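Long-range contact in Non-structural protein NS2 (Bluetongue virus, PDB 1UTY), which binds single-stranded RNA, this chain being its N-terminal RNA-binding domain: residues 12-17 / 35-40. Sequence-based numbering, arbitrary orientation.
Sequences IFVLDV and CQIKIG
Phe13 and Gln36 lie side by side across an antiparallel pair of neighbouring strands, 10-15 and 34-39, in the large mixed beta-sheet of this RNA-binding domain. They form the non-hydrogen-bonded pair, and their side chains run the same way, with ring and amide planes only 19° apart. Gln36 CG, set anti to its own backbone nitrogen (chi1 177°), starts an extended chain that follows the ring, and CG itself lies 3.6 Å from Phe13 CE1. Glutamine suits this place because its methylenes lie alongside the ring carbons CD1 and CE1 of Phe13 while its NE2 is hydrogen-bonded to Asn11 OD1. The other face carries Ile12, Val14, Cys35, Ile37 and Ile39, branched or compact apolar residues fit for a buried layer, which meets strand 73-79 and Cys23 of helix 22-29. There the methyl ends do the touching: Ile12 CD1 reaches Ile39 CD1 at 3.7 Å, two residues past its bridge partner Ile37, whereas Ile37 CD1 leans the other way onto Val14 CG2, also at 3.7 Å. Two hydrogen-bonded pairs, Ile12 with Ile37 and Val14 with Cys35, flank the Phe13-Gln36 pair and fix this register; in the second of these Val14 N donates to Cys35 O at 2.8 Å.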
loop_
_atom_site.group_PDB
_atom_site.type_symbol
_atom_site.label_atom_id
_atom_site.label_comp_id
_atom_site.label_asym_id
_atom_site.label_seq_id
_atom_site.Cartn_x
_atom_site.Cartn_y
_atom_site.Cartn_z
ATOM N N ILE A 12 12.207 -7.275 -10.023
ATOM C CA ILE A 12 12.156 -7.265 -8.581
ATOM C C ILE A 12 13.349 -8.072 -8.085
ATOM O O ILE A 12 13.576 -9.201 -8.516
ATOM C CB ILE A 12 10.780 -7.831 -8.080
ATOM C CG1 ILE A 12 9.633 -6.957 -8.594
ATOM C CG2 ILE A 12 10.681 -7.855 -6.552
ATOM C CD1 ILE A 12 8.957 -7.514 -9.817
ATOM N N PHE A 13 14.125 -7.446 -7.213
ATOM C CA PHE A 13 15.301 -8.039 -6.628
ATOM C C PHE A 13 14.998 -8.234 -5.159
ATOM O O PHE A 13 14.992 -7.280 -4.386
ATOM C CB PHE A 13 16.511 -7.125 -6.853
ATOM C CG PHE A 13 16.810 -6.880 -8.321
ATOM C CD1 PHE A 13 17.647 -7.743 -9.023
ATOM C CD2 PHE A 13 16.208 -5.814 -9.000
ATOM C CE1 PHE A 13 17.909 -7.543 -10.392
ATOM C CE2 PHE A 13 16.455 -5.589 -10.357
ATOM C CZ PHE A 13 17.310 -6.467 -11.070
ATOM N N VAL A 14 14.683 -9.469 -4.791
ATOM C CA VAL A 14 14.334 -9.776 -3.412
ATOM C C VAL A 14 15.611 -9.890 -2.614
ATOM O O VAL A 14 16.525 -10.629 -2.992
ATOM C CB VAL A 14 13.472 -11.053 -3.282
ATOM C CG1 VAL A 14 13.039 -11.258 -1.845
ATOM C CG2 VAL A 14 12.224 -10.954 -4.189
ATOM N N LEU A 15 15.681 -9.102 -1.543
ATOM C CA LEU A 15 16.725 -9.203 -0.549
ATOM C C LEU A 15 16.068 -9.857 0.658
ATOM O O LEU A 15 15.216 -9.247 1.326
ATOM C CB LEU A 15 17.274 -7.817 -0.202
ATOM C CG LEU A 15 18.271 -7.735 0.972
ATOM C CD1 LEU A 15 19.544 -8.554 0.701
ATOM C CD2 LEU A 15 18.629 -6.271 1.320
ATOM N N ASP A 16 16.444 -11.104 0.910
ATOM C CA ASP A 16 15.881 -11.911 1.990
ATOM C C ASP A 16 17.030 -12.578 2.729
ATOM O O ASP A 16 17.350 -13.741 2.479
ATOM C CB ASP A 16 14.921 -12.974 1.431
ATOM C CG ASP A 16 14.396 -13.936 2.512
ATOM O OD1 ASP A 16 14.260 -13.542 3.689
ATOM O OD2 ASP A 16 14.090 -15.120 2.279
ATOM N N VAL A 17 17.639 -11.821 3.643
ATOM C CA VAL A 17 18.884 -12.200 4.316
ATOM C C VAL A 17 18.740 -13.426 5.241
ATOM O O VAL A 17 19.687 -14.219 5.364
ATOM C CB VAL A 17 19.510 -10.960 5.081
ATOM C CG1 VAL A 17 20.456 -11.388 6.194
ATOM C CG2 VAL A 17 20.261 -10.057 4.112
ATOM N N CYS A 35 17.629 -12.346 -5.031
ATOM C CA CYS A 35 16.963 -13.155 -6.031
ATOM C C CYS A 35 16.191 -12.262 -6.989
ATOM O O CYS A 35 15.224 -11.594 -6.582
ATOM C CB CYS A 35 16.043 -14.191 -5.396
ATOM S SG CYS A 35 15.499 -15.421 -6.589
ATOM N N GLN A 36 16.616 -12.229 -8.250
ATOM C CA GLN A 36 15.884 -11.462 -9.254
ATOM C C GLN A 36 14.601 -12.171 -9.716
ATOM O O GLN A 36 14.636 -13.349 -10.131
ATOM C CB GLN A 36 16.761 -11.147 -10.463
ATOM C CG GLN A 36 16.032 -10.410 -11.583
ATOM C CD GLN A 36 16.898 -10.227 -12.845
ATOM O OE1 GLN A 36 17.866 -10.959 -13.049
ATOM N NE2 GLN A 36 16.538 -9.271 -13.686
ATOM N N ILE A 37 13.479 -11.438 -9.644
ATOM C CA ILE A 37 12.232 -11.840 -10.287
ATOM C C ILE A 37 11.893 -10.870 -11.412
ATOM O O ILE A 37 11.674 -9.691 -11.180
ATOM C CB ILE A 37 11.072 -11.909 -9.267
ATOM C CG1 ILE A 37 11.484 -12.798 -8.089
ATOM C CG2 ILE A 37 9.784 -12.422 -9.947
ATOM C CD1 ILE A 37 10.512 -12.764 -6.941
ATOM N N LYS A 38 11.868 -11.386 -12.633
ATOM C CA LYS A 38 11.553 -10.592 -13.808
ATOM C C LYS A 38 10.166 -10.963 -14.307
ATOM O O LYS A 38 9.894 -12.134 -14.576
ATOM C CB LYS A 38 12.580 -10.820 -14.907
ATOM C CG LYS A 38 12.356 -9.959 -16.148
ATOM C CD LYS A 38 13.642 -9.821 -16.967
ATOM C CE LYS A 38 13.826 -10.991 -17.923
ATOM N NZ LYS A 38 15.141 -10.923 -18.667
ATOM N N ILE A 39 9.293 -9.960 -14.410
ATOM C CA ILE A 39 7.928 -10.167 -14.905
ATOM C C ILE A 39 7.791 -9.456 -16.236
ATOM O O ILE A 39 8.241 -8.324 -16.371
ATOM C CB ILE A 39 6.887 -9.623 -13.896
ATOM C CG1 ILE A 39 6.988 -10.352 -12.566
ATOM C CG2 ILE A 39 5.468 -9.795 -14.434
ATOM C CD1 ILE A 39 6.328 -9.592 -11.439
ATOM N N GLY A 40 7.209 -10.124 -17.227
ATOM C CA GLY A 40 6.987 -9.507 -18.525
ATOM C C GLY A 40 6.996 -10.490 -19.673
ATOM O O GLY A 40 6.721 -11.663 -19.490
#